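Citrate synthase (Metallosphaera sedula, PDB 6ABX) probably catalyses the condensation of oxaloacetate with acetyl-CoA and water to citrate and CoA, a step of the tricarboxylic acid cycle. Local coordinates at residues Tyr32-Phe40 and Pro261-Tyr269; Leu112-Ile123 and Val333-Leu344. One frame throughout, in Å; residues are numbered along the deposited sequence.

Interaction 1 of 2, residues Tyr32-Phe40 and Pro261-Tyr269; sequences YSIFDLASF and PRAKILKEY
Phe-35, whose ring rests against Pro-261 and Ile-265, has its carbonyl oxygen held by two donors from one residue of its own helix. Ser-39 N gives the helical bond, while Ser-39 OG lies 2.9 Å from Phe-35 O and comes in from the opposite face of the carbonyl plane, with a C=O...donor angle of 143°. In this citrate synthase fold the two segments run side by side in the same direction at 24°, their axes 10.6 Å apart, and probably join the large domain to the small one. Phe-35 CG lies beside its own backbone N (chi1 -64°), and from there the ring reaches across to the second helix. Its far end, CZ, lies 3.6 Å from Pro-261 CB, the two side chains crossing at about a right angle. Along one side Phe-35 CD1 comes within 3.6 Å of Ile-265 CG1, and the aliphatic CD of Lys-264 approaches CE1 less closely. Across the contact Ile-265 touches Ile-34 and Ala-38 as well. Its CD1 meets Ile-34 CG2 at 3.9 Å, and its CG2 branch lies 3.8 Å from Ala-38 CB. Outside the pair, Val-171 of helix 163-174 packs on Ile-265, and Ile-34 leans on Leu-27 and Tyr-29 of the neighbouring strand, so the apolar layer continues into the body of the fold. Arg-262 points away from helix 34-40 and belongs to the oxaloacetate site; its NH2 hydrogen-bonds a citrate anion and its NH1 forms a salt bridge with Asp-260. At the C-terminal end of the pair the Tyr-269 ring approaches Ala-38 obliquely, and Tyr-269 OH lies 2.8 Å from Ala-38 O, placed for at most a weak hydrogen bond.

Interaction 2 of 2, residues Leu112-Ile123 and Val333-Leu344; sequences LIGKAIKMTAKI and VIGWTAHVDEYL
This is a buried, almost antiparallel helix-helix contact, made by van der Waals packing without a hydrogen bond across it, in the interior of the subunit between helices 112-134 and 324-343. The segment axes lie 9.9 Å apart and run at 170° to each other. The backbones come closest where Ala-116 faces Thr-337, their CA atoms 6.2 Å apart; Ala-116 CB lies against Thr-337 OG1, a hydroxyl that also has Trp-51 NE1 as a hydrogen-bond partner. On either side of this pair, residues spaced by about one turn meet in register, Leu-112 by Asp-341 and Thr-120 by Val-333, an antiparallel pairing within the largely helical citrate synthase fold. With OG1 anti to its own carbonyl carbon (chi1 -59°), the Thr-120 hydroxyl hydrogen-bonds Ala-116 O at 2.8 Å, from above the carbonyl plane and opposite Thr-120 N. Thr-120 OG1 also touches Val-333 CG1 at 3.5 Å, while Thr-120 CG2 lies 3.9 Å from Ile-334 CD1. Replacing Thr-120 by an alanine removes OG1 and CG2, which is likely to open a gap beside Val-333 and Ile-334 and to leave Ala-116 O without its second donor. At the other end Leu-112 straddles Asp-341, with CD1 3.8 Å from OD1 and CD2 against CB; Ile-113 CD1, arriving roughly at right angles, stops 3.5 Å from Asp-341 OD2.

Along the chain the segments alternate: 32-40, 112-123, then 261-269 and 333-344, so each contact ties an early part of the sequence to a late one. Their centres lie 23 Å apart and their nearest atoms about 11 Å apart, without touching. Interaction 1 probably lies between the large and small domains, interaction 2 probably within the large domain. Helix 43-52, which follows 34-40 directly, bridges toward interaction 2, where Trp-51 packs on Thr-120. Both late helices are also linked to the oxaloacetate site: Arg-262 lies within interaction 1, and Arg-332 immediately precedes the Val-333 end of interaction 2, so each contact includes a helix that carries a substrate-binding arginine.

Interaction 1 of 2, residues Tyr32-Phe40 and Pro261-Tyr269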
loop_
_atom_site.group_PDB
_atom_site.type_symbol
_atom_site.label_atom_id
_atom_site.label_comp_id
_atom_site.label_asym_id
_atom_site.label_seq_id
_atom_site.Cartn_x
_atom_site.Cartn_y
_atom_site.Cartn_z
ATOM N N TYR A 32 13.012 13.880 -22.138
ATOM C CA TYR A 32 13.270 13.091 -23.374
ATOM C C TYR A 32 11.978 12.413 -23.862
ATOM O O TYR A 32 11.269 11.797 -23.099
ATOM C CB TYR A 32 14.347 12.037 -23.121
ATOM C CG TYR A 32 15.693 12.649 -22.806
ATOM C CD1 TYR A 32 16.496 13.106 -23.830
ATOM C CD2 TYR A 32 16.107 12.877 -21.509
ATOM C CE1 TYR A 32 17.724 13.683 -23.544
ATOM C CE2 TYR A 32 17.317 13.483 -21.210
ATOM C CZ TYR A 32 18.136 13.884 -22.248
ATOM O OH TYR A 32 19.360 14.480 -21.988
ATOM N N SER A 33 11.734 12.539 -25.163
ATOM C CA SER A 33 10.541 11.947 -25.779
ATOM C C SER A 33 10.584 10.420 -25.643
ATOM O O SER A 33 11.600 9.790 -25.930
ATOM C CB SER A 33 10.491 12.324 -27.224
ATOM O OG SER A 33 9.534 11.562 -27.895
ATOM N N ILE A 34 9.434 9.811 -25.297
ATOM C CA ILE A 34 9.379 8.359 -25.208
ATOM C C ILE A 34 9.701 7.723 -26.565
ATOM O O ILE A 34 10.257 6.640 -26.610
ATOM C CB ILE A 34 8.021 7.894 -24.663
ATOM C CG1 ILE A 34 8.070 6.423 -24.206
ATOM C CG2 ILE A 34 6.939 8.151 -25.690
ATOM C CD1 ILE A 34 9.016 6.150 -23.045
ATOM N N PHE A 35 9.357 8.398 -27.677
ATOM C CA PHE A 35 9.688 7.911 -28.999
ATOM C C PHE A 35 11.214 7.744 -29.188
ATOM O O PHE A 35 11.676 6.701 -29.709
ATOM C CB PHE A 35 9.037 8.768 -30.090
ATOM C CG PHE A 35 7.524 8.756 -30.099
ATOM C CD1 PHE A 35 6.820 7.742 -30.712
ATOM C CD2 PHE A 35 6.808 9.738 -29.435
ATOM C CE1 PHE A 35 5.427 7.732 -30.690
ATOM C CE2 PHE A 35 5.414 9.736 -29.426
ATOM C CZ PHE A 35 4.726 8.736 -30.072
ATOM N N ASP A 36 12.002 8.759 -28.793
ATOM C CA ASP A 36 13.430 8.709 -28.890
ATOM C C ASP A 36 14.024 7.659 -27.947
ATOM O O ASP A 36 14.916 6.913 -28.327
ATOM C CB ASP A 36 14.047 10.085 -28.575
ATOM C CG ASP A 36 13.779 11.149 -29.626
ATOM O OD1 ASP A 36 13.417 10.763 -30.732
ATOM O OD2 ASP A 36 13.889 12.362 -29.289
ATOM N N LEU A 37 13.495 7.534 -26.720
ATOM C CA LEU A 37 14.046 6.523 -25.822
ATOM C C LEU A 37 13.747 5.133 -26.387
ATOM O O LEU A 37 14.572 4.247 -26.348
ATOM C CB LEU A 37 13.458 6.698 -24.420
ATOM C CG LEU A 37 13.780 8.033 -23.776
ATOM C CD1 LEU A 37 13.101 8.192 -22.444
ATOM C CD2 LEU A 37 15.278 8.178 -23.637
ATOM N N ALA A 38 12.544 4.926 -26.938
ATOM C CA ALA A 38 12.242 3.643 -27.541
ATOM C C ALA A 38 13.102 3.342 -28.768
ATOM O O ALA A 38 13.490 2.216 -29.007
ATOM C CB ALA A 38 10.777 3.625 -27.890
ATOM N N SER A 39 13.398 4.356 -29.571
ATOM C CA SER A 39 14.241 4.209 -30.719
ATOM C C SER A 39 15.678 3.858 -30.358
ATOM O O SER A 39 16.324 3.068 -31.076
ATOM C CB SER A 39 14.236 5.441 -31.576
ATOM O OG SER A 39 12.931 5.687 -32.090
ATOM N N PHE A 40 16.226 4.565 -29.369
ATOM C CA PHE A 40 17.662 4.586 -29.212
ATOM C C PHE A 40 18.162 4.102 -27.852
ATOM O O PHE A 40 19.376 3.784 -27.722
ATOM C CB PHE A 40 18.177 5.994 -29.442
ATOM C CG PHE A 40 17.760 6.608 -30.750
ATOM C CD1 PHE A 40 18.042 6.002 -31.963
ATOM C CD2 PHE A 40 17.053 7.781 -30.757
ATOM C CE1 PHE A 40 17.578 6.558 -33.150
ATOM C CE2 PHE A 40 16.672 8.380 -31.938
ATOM C CZ PHE A 40 16.934 7.763 -33.134
ATOM N N PRO A 261 0.750 7.114 -27.013
ATOM C CA PRO A 261 2.035 6.962 -27.696
ATOM C C PRO A 261 2.704 5.608 -27.420
ATOM O O PRO A 261 3.415 5.078 -28.288
ATOM C CB PRO A 261 2.909 8.067 -27.082
ATOM C CG PRO A 261 2.188 8.473 -25.814
ATOM C CD PRO A 261 0.711 8.242 -26.082
ATOM N N ARG A 262 2.434 5.055 -26.229
ATOM C CA ARG A 262 3.010 3.755 -25.860
ATOM C C ARG A 262 2.391 2.667 -26.738
ATOM O O ARG A 262 3.077 1.712 -27.156
ATOM C CB ARG A 262 2.792 3.482 -24.376
ATOM C CG ARG A 262 3.399 4.515 -23.433
ATOM C CD ARG A 262 2.941 4.360 -22.005
ATOM N NE ARG A 262 1.517 4.654 -21.889
ATOM C CZ ARG A 262 0.817 4.516 -20.772
ATOM N NH1 ARG A 262 -0.506 4.635 -20.814
ATOM N NH2 ARG A 262 1.422 4.160 -19.649
ATOM N N ALA A 263 1.102 2.802 -27.080
ATOM C CA ALA A 263 0.452 1.859 -27.994
ATOM C C ALA A 263 1.034 1.944 -29.413
ATOM O O ALA A 263 1.204 0.933 -30.096
ATOM C CB ALA A 263 -1.062 2.085 -28.044
ATOM N N LYS A 264 1.266 3.165 -29.879
ATOM C CA LYS A 264 1.844 3.385 -31.211
ATOM C C LYS A 264 3.200 2.695 -31.291
ATOM O O LYS A 264 3.542 2.038 -32.291
ATOM C CB LYS A 264 1.992 4.875 -31.436
ATOM C CG LYS A 264 2.531 5.273 -32.797
ATOM C CD LYS A 264 2.159 6.726 -33.120
ATOM C CE LYS A 264 0.815 6.835 -33.826
ATOM N NZ LYS A 264 0.891 7.731 -35.007
ATOM N N ILE A 265 3.996 2.851 -30.227
ATOM C CA ILE A 265 5.347 2.315 -30.244
ATOM C C ILE A 265 5.294 0.791 -30.197
ATOM O O ILE A 265 5.983 0.088 -30.957
ATOM C CB ILE A 265 6.206 2.905 -29.108
ATOM C CG1 ILE A 265 6.405 4.408 -29.307
ATOM C CG2 ILE A 265 7.500 2.162 -28.992
ATOM C CD1 ILE A 265 6.934 5.120 -28.111
ATOM N N LEU A 266 4.458 0.226 -29.310
ATOM C CA LEU A 266 4.357 -1.217 -29.237
ATOM C C LEU A 266 3.907 -1.811 -30.568
ATOM O O LEU A 266 4.370 -2.864 -30.973
ATOM C CB LEU A 266 3.345 -1.664 -28.171
ATOM C CG LEU A 266 3.757 -1.518 -26.720
ATOM C CD1 LEU A 266 2.559 -1.670 -25.818
ATOM C CD2 LEU A 266 4.833 -2.513 -26.338
ATOM N N LYS A 267 2.954 -1.162 -31.239
ATOM C CA LYS A 267 2.475 -1.669 -32.510
ATOM C C LYS A 267 3.622 -1.746 -33.555
ATOM O O LYS A 267 3.711 -2.696 -34.344
ATOM C CB LYS A 267 1.350 -0.774 -33.023
ATOM C CG LYS A 267 0.662 -1.333 -34.271
ATOM C CD LYS A 267 -0.409 -0.474 -34.821
ATOM C CE LYS A 267 -0.926 -1.075 -36.117
ATOM N NZ LYS A 267 -2.100 -0.330 -36.589
ATOM N N GLU A 268 4.488 -0.744 -33.544
ATOM C CA GLU A 268 5.635 -0.708 -34.465
ATOM C C GLU A 268 6.619 -1.823 -34.123
ATOM O O GLU A 268 7.150 -2.490 -35.021
ATOM C CB GLU A 268 6.393 0.611 -34.311
ATOM C CG GLU A 268 5.638 1.799 -34.841
ATOM C CD GLU A 268 6.220 3.162 -34.482
ATOM O OE1 GLU A 268 5.768 4.136 -35.075
ATOM O OE2 GLU A 268 7.056 3.246 -33.583
ATOM N N TYR A 269 6.948 -1.942 -32.821
ATOM C CA TYR A 269 7.994 -2.904 -32.408
ATOM C C TYR A 269 7.476 -4.344 -32.529
ATOM O O TYR A 269 8.247 -5.233 -32.796
ATOM C CB TYR A 269 8.520 -2.592 -31.013
ATOM C CG TYR A 269 9.755 -1.728 -31.050
ATOM C CD1 TYR A 269 10.966 -2.274 -31.386
ATOM C CD2 TYR A 269 9.696 -0.366 -30.838
ATOM C CE1 TYR A 269 12.121 -1.507 -31.415
ATOM C CE2 TYR A 269 10.837 0.425 -30.864
ATOM C CZ TYR A 269 12.064 -0.158 -31.123
ATOM O OH TYR A 269 13.216 0.559 -31.192
#

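Interaction 2 of 2, residues Leu112-Ile123 and Val333-Leu344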
loop_
_atom_site.group_PDB
_atom_site.type_symbol
_atom_site.label_atom_id
_atom_site.label_comp_id
_atom_site.label_asym_id
_atom_site.label_seq_id
_atom_site.Cartn_x
_atom_site.Cartn_y
_atom_site.Cartn_z
ATOM N N LEU A 112 17.520 4.724 -0.318
ATOM C CA LEU A 112 16.256 4.515 -1.099
ATOM C C LEU A 112 16.628 3.924 -2.468
ATOM O O LEU A 112 16.051 2.890 -2.911
ATOM C CB LEU A 112 15.538 5.858 -1.217
ATOM C CG LEU A 112 14.138 5.847 -1.829
ATOM C CD1 LEU A 112 13.401 7.108 -1.468
ATOM C CD2 LEU A 112 14.154 5.649 -3.332
ATOM N N ILE A 113 17.569 4.578 -3.161
ATOM C CA ILE A 113 17.785 4.169 -4.576
ATOM C C ILE A 113 18.424 2.780 -4.594
ATOM O O ILE A 113 18.117 1.974 -5.483
ATOM C CB ILE A 113 18.534 5.217 -5.432
ATOM C CG1 ILE A 113 17.678 6.477 -5.592
ATOM C CG2 ILE A 113 18.866 4.641 -6.810
ATOM C CD1 ILE A 113 18.407 7.657 -6.243
ATOM N N GLY A 114 19.302 2.475 -3.621
ATOM C CA GLY A 114 19.885 1.109 -3.574
ATOM C C GLY A 114 18.811 0.037 -3.378
ATOM O O GLY A 114 18.902 -1.040 -3.961
ATOM N N LYS A 115 17.809 0.327 -2.547
ATOM C CA LYS A 115 16.690 -0.617 -2.323
ATOM C C LYS A 115 15.805 -0.697 -3.559
ATOM O O LYS A 115 15.350 -1.791 -3.907
ATOM C CB LYS A 115 15.936 -0.244 -1.045
ATOM C CG LYS A 115 16.746 -0.503 0.214
ATOM C CD LYS A 115 16.192 0.168 1.454
ATOM C CE LYS A 115 16.979 -0.226 2.683
ATOM N NZ LYS A 115 16.587 0.580 3.850
ATOM N N ALA A 116 15.636 0.427 -4.264
ATOM C CA ALA A 116 14.883 0.469 -5.539
ATOM C C ALA A 116 15.576 -0.430 -6.575
ATOM O O ALA A 116 14.951 -1.181 -7.295
ATOM C CB ALA A 116 14.763 1.900 -6.005
ATOM N N ILE A 117 16.893 -0.355 -6.606
ATOM C CA ILE A 117 17.717 -1.178 -7.526
ATOM C C ILE A 117 17.559 -2.664 -7.189
ATOM O O ILE A 117 17.305 -3.463 -8.118
ATOM C CB ILE A 117 19.200 -0.749 -7.494
ATOM C CG1 ILE A 117 19.384 0.601 -8.188
ATOM C CG2 ILE A 117 20.096 -1.833 -8.090
ATOM C CD1 ILE A 117 20.732 1.236 -7.865
ATOM N N LYS A 118 17.556 -3.020 -5.893
ATOM C CA LYS A 118 17.349 -4.389 -5.510
ATOM C C LYS A 118 15.983 -4.905 -5.985
ATOM O O LYS A 118 15.859 -6.012 -6.535
ATOM C CB LYS A 118 17.518 -4.565 -4.005
ATOM C CG LYS A 118 18.978 -4.535 -3.564
ATOM C CD LYS A 118 19.133 -4.643 -2.084
ATOM C CE LYS A 118 20.587 -4.907 -1.746
ATOM N NZ LYS A 118 20.803 -4.903 -0.286
ATOM N N MET A 119 14.935 -4.143 -5.731
ATOM C CA MET A 119 13.588 -4.572 -6.133
ATOM C C MET A 119 13.510 -4.725 -7.662
ATOM O O MET A 119 12.933 -5.698 -8.205
ATOM C CB MET A 119 12.519 -3.591 -5.640
ATOM C CG MET A 119 12.269 -3.678 -4.146
ATOM S SD MET A 119 10.979 -2.539 -3.617
ATOM C CE MET A 119 11.953 -1.150 -3.048
ATOM N N THR A 120 14.085 -3.779 -8.401
ATOM C CA THR A 120 14.030 -3.767 -9.828
ATOM C C THR A 120 14.792 -4.978 -10.402
ATOM O O THR A 120 14.333 -5.634 -11.321
ATOM C CB THR A 120 14.602 -2.459 -10.393
ATOM O OG1 THR A 120 13.851 -1.348 -9.869
ATOM C CG2 THR A 120 14.605 -2.427 -11.900
ATOM N N ALA A 121 15.915 -5.332 -9.794
ATOM C CA ALA A 121 16.686 -6.487 -10.186
ATOM C C ALA A 121 15.956 -7.789 -9.884
ATOM O O ALA A 121 16.051 -8.758 -10.668
ATOM C CB ALA A 121 18.063 -6.498 -9.525
ATOM N N LYS A 122 15.299 -7.876 -8.745
ATOM C CA LYS A 122 14.803 -9.149 -8.263
ATOM C C LYS A 122 13.399 -9.477 -8.730
ATOM O O LYS A 122 13.097 -10.659 -8.838
ATOM C CB LYS A 122 14.777 -9.195 -6.745
ATOM C CG LYS A 122 16.160 -9.095 -6.089
ATOM C CD LYS A 122 16.119 -8.877 -4.607
ATOM C CE LYS A 122 17.529 -8.938 -4.025
ATOM N NZ LYS A 122 17.538 -8.922 -2.550
ATOM N N ILE A 123 12.568 -8.475 -9.052
ATOM C CA ILE A 123 11.209 -8.800 -9.436
ATOM C C ILE A 123 11.181 -9.772 -10.615
ATOM O O ILE A 123 10.362 -10.709 -10.609
ATOM C CB ILE A 123 10.358 -7.528 -9.598
ATOM C CG1 ILE A 123 10.060 -7.001 -8.188
ATOM C CG2 ILE A 123 9.114 -7.842 -10.390
ATOM C CD1 ILE A 123 9.574 -5.571 -8.096
ATOM N N VAL A 333 8.009 -0.087 -10.967
ATOM C CA VAL A 333 8.712 0.094 -9.724
ATOM C C VAL A 333 9.776 1.173 -9.842
ATOM O O VAL A 333 10.024 1.923 -8.883
ATOM C CB VAL A 333 9.297 -1.214 -9.202
ATOM C CG1 VAL A 333 10.378 -1.776 -10.097
ATOM C CG2 VAL A 333 9.802 -1.065 -7.791
ATOM N N ILE A 334 10.329 1.347 -11.031
ATOM C CA ILE A 334 11.331 2.424 -11.238
ATOM C C ILE A 334 10.649 3.788 -11.067
ATOM O O ILE A 334 11.091 4.633 -10.332
ATOM C CB ILE A 334 12.009 2.262 -12.603
ATOM C CG1 ILE A 334 12.853 0.988 -12.684
ATOM C CG2 ILE A 334 12.863 3.468 -12.910
ATOM C CD1 ILE A 334 13.063 0.476 -14.088
ATOM N N GLY A 335 9.535 4.002 -11.761
ATOM C CA GLY A 335 8.772 5.240 -11.592
ATOM C C GLY A 335 8.256 5.434 -10.183
ATOM O O GLY A 335 8.354 6.538 -9.654
ATOM N N TRP A 336 7.687 4.387 -9.584
ATOM C CA TRP A 336 7.206 4.498 -8.244
ATOM C C TRP A 336 8.282 5.081 -7.316
ATOM O O TRP A 336 8.082 6.035 -6.511
ATOM C CB TRP A 336 6.749 3.174 -7.661
ATOM C CG TRP A 336 5.491 2.647 -8.259
ATOM C CD1 TRP A 336 4.498 3.355 -8.825
ATOM C CD2 TRP A 336 5.054 1.283 -8.213
ATOM N NE1 TRP A 336 3.482 2.522 -9.213
ATOM C CE2 TRP A 336 3.774 1.247 -8.809
ATOM C CE3 TRP A 336 5.607 0.098 -7.722
ATOM C CZ2 TRP A 336 3.064 0.064 -8.980
ATOM C CZ3 TRP A 336 4.917 -1.084 -7.935
ATOM C CH2 TRP A 336 3.696 -1.100 -8.607
ATOM N N THR A 337 9.412 4.420 -7.360
ATOM C CA THR A 337 10.515 4.761 -6.470
ATOM C C THR A 337 11.144 6.127 -6.803
ATOM O O THR A 337 11.504 6.879 -5.843
ATOM C CB THR A 337 11.556 3.643 -6.407
ATOM O OG1 THR A 337 12.073 3.333 -7.709
ATOM C CG2 THR A 337 11.008 2.375 -5.783
ATOM N N ALA A 338 11.215 6.500 -8.080
ATOM C CA ALA A 338 11.673 7.818 -8.472
ATOM C C ALA A 338 10.717 8.869 -7.928
ATOM O O ALA A 338 11.155 9.912 -7.427
ATOM C CB ALA A 338 11.831 7.955 -9.963
ATOM N N HIS A 339 9.417 8.598 -8.003
ATOM C CA HIS A 339 8.427 9.562 -7.505
ATOM C C HIS A 339 8.543 9.756 -6.000
ATOM O O HIS A 339 8.333 10.923 -5.536
ATOM C CB HIS A 339 6.997 9.165 -7.911
ATOM C CG HIS A 339 6.657 9.675 -9.261
ATOM N ND1 HIS A 339 6.346 11.033 -9.499
ATOM C CD2 HIS A 339 6.651 9.062 -10.461
ATOM C CE1 HIS A 339 6.154 11.194 -10.801
ATOM N NE2 HIS A 339 6.286 9.971 -11.412
ATOM N N VAL A 340 8.752 8.667 -5.245
ATOM C CA VAL A 340 8.885 8.740 -3.812
ATOM C C VAL A 340 10.143 9.561 -3.498
ATOM O O VAL A 340 10.075 10.475 -2.677
ATOM C CB VAL A 340 8.863 7.350 -3.166
ATOM C CG1 VAL A 340 9.252 7.351 -1.696
ATOM C CG2 VAL A 340 7.499 6.693 -3.344
ATOM N N ASP A 341 11.267 9.210 -4.126
ATOM C CA ASP A 341 12.570 9.941 -3.904
ATOM C C ASP A 341 12.384 11.450 -4.107
ATOM O O ASP A 341 12.856 12.255 -3.289
ATOM C CB ASP A 341 13.666 9.343 -4.771
ATOM C CG ASP A 341 15.085 9.738 -4.389
ATOM O OD1 ASP A 341 15.388 9.826 -3.188
ATOM O OD2 ASP A 341 15.882 9.888 -5.298
ATOM N N GLU A 342 11.690 11.832 -5.172
ATOM C CA GLU A 342 11.476 13.223 -5.504
ATOM C C GLU A 342 10.642 13.904 -4.416
ATOM O O GLU A 342 11.010 14.991 -3.969
ATOM C CB GLU A 342 10.811 13.315 -6.875
ATOM C CG GLU A 342 10.453 14.701 -7.283
ATOM C CD GLU A 342 9.759 14.760 -8.624
ATOM O OE1 GLU A 342 8.614 14.213 -8.733
ATOM O OE2 GLU A 342 10.354 15.385 -9.553
ATOM N N TYR A 343 9.536 13.267 -4.028
ATOM C CA TYR A 343 8.580 13.821 -3.028
ATOM C C TYR A 343 9.262 14.068 -1.689
ATOM O O TYR A 343 8.992 15.116 -1.030
ATOM C CB TYR A 343 7.410 12.854 -2.824
ATOM C CG TYR A 343 6.270 13.458 -2.047
ATOM C CD1 TYR A 343 5.432 14.373 -2.643
ATOM C CD2 TYR A 343 6.004 13.081 -0.740
ATOM C CE1 TYR A 343 4.406 14.981 -1.945
ATOM C CE2 TYR A 343 4.971 13.663 -0.036
ATOM C CZ TYR A 343 4.143 14.584 -0.643
ATOM O OH TYR A 343 3.110 15.193 0.048
ATOM N N LEU A 344 10.106 13.117 -1.277
ATOM C CA LEU A 344 10.738 13.128 0.018
ATOM C C LEU A 344 11.838 14.195 0.121
ATOM O O LEU A 344 12.388 14.348 1.210
ATOM C CB LEU A 344 11.335 11.765 0.354
ATOM C CG LEU A 344 10.305 10.659 0.616
ATOM C CD1 LEU A 344 11.010 9.336 0.793
ATOM C CD2 LEU A 344 9.424 10.977 1.830
#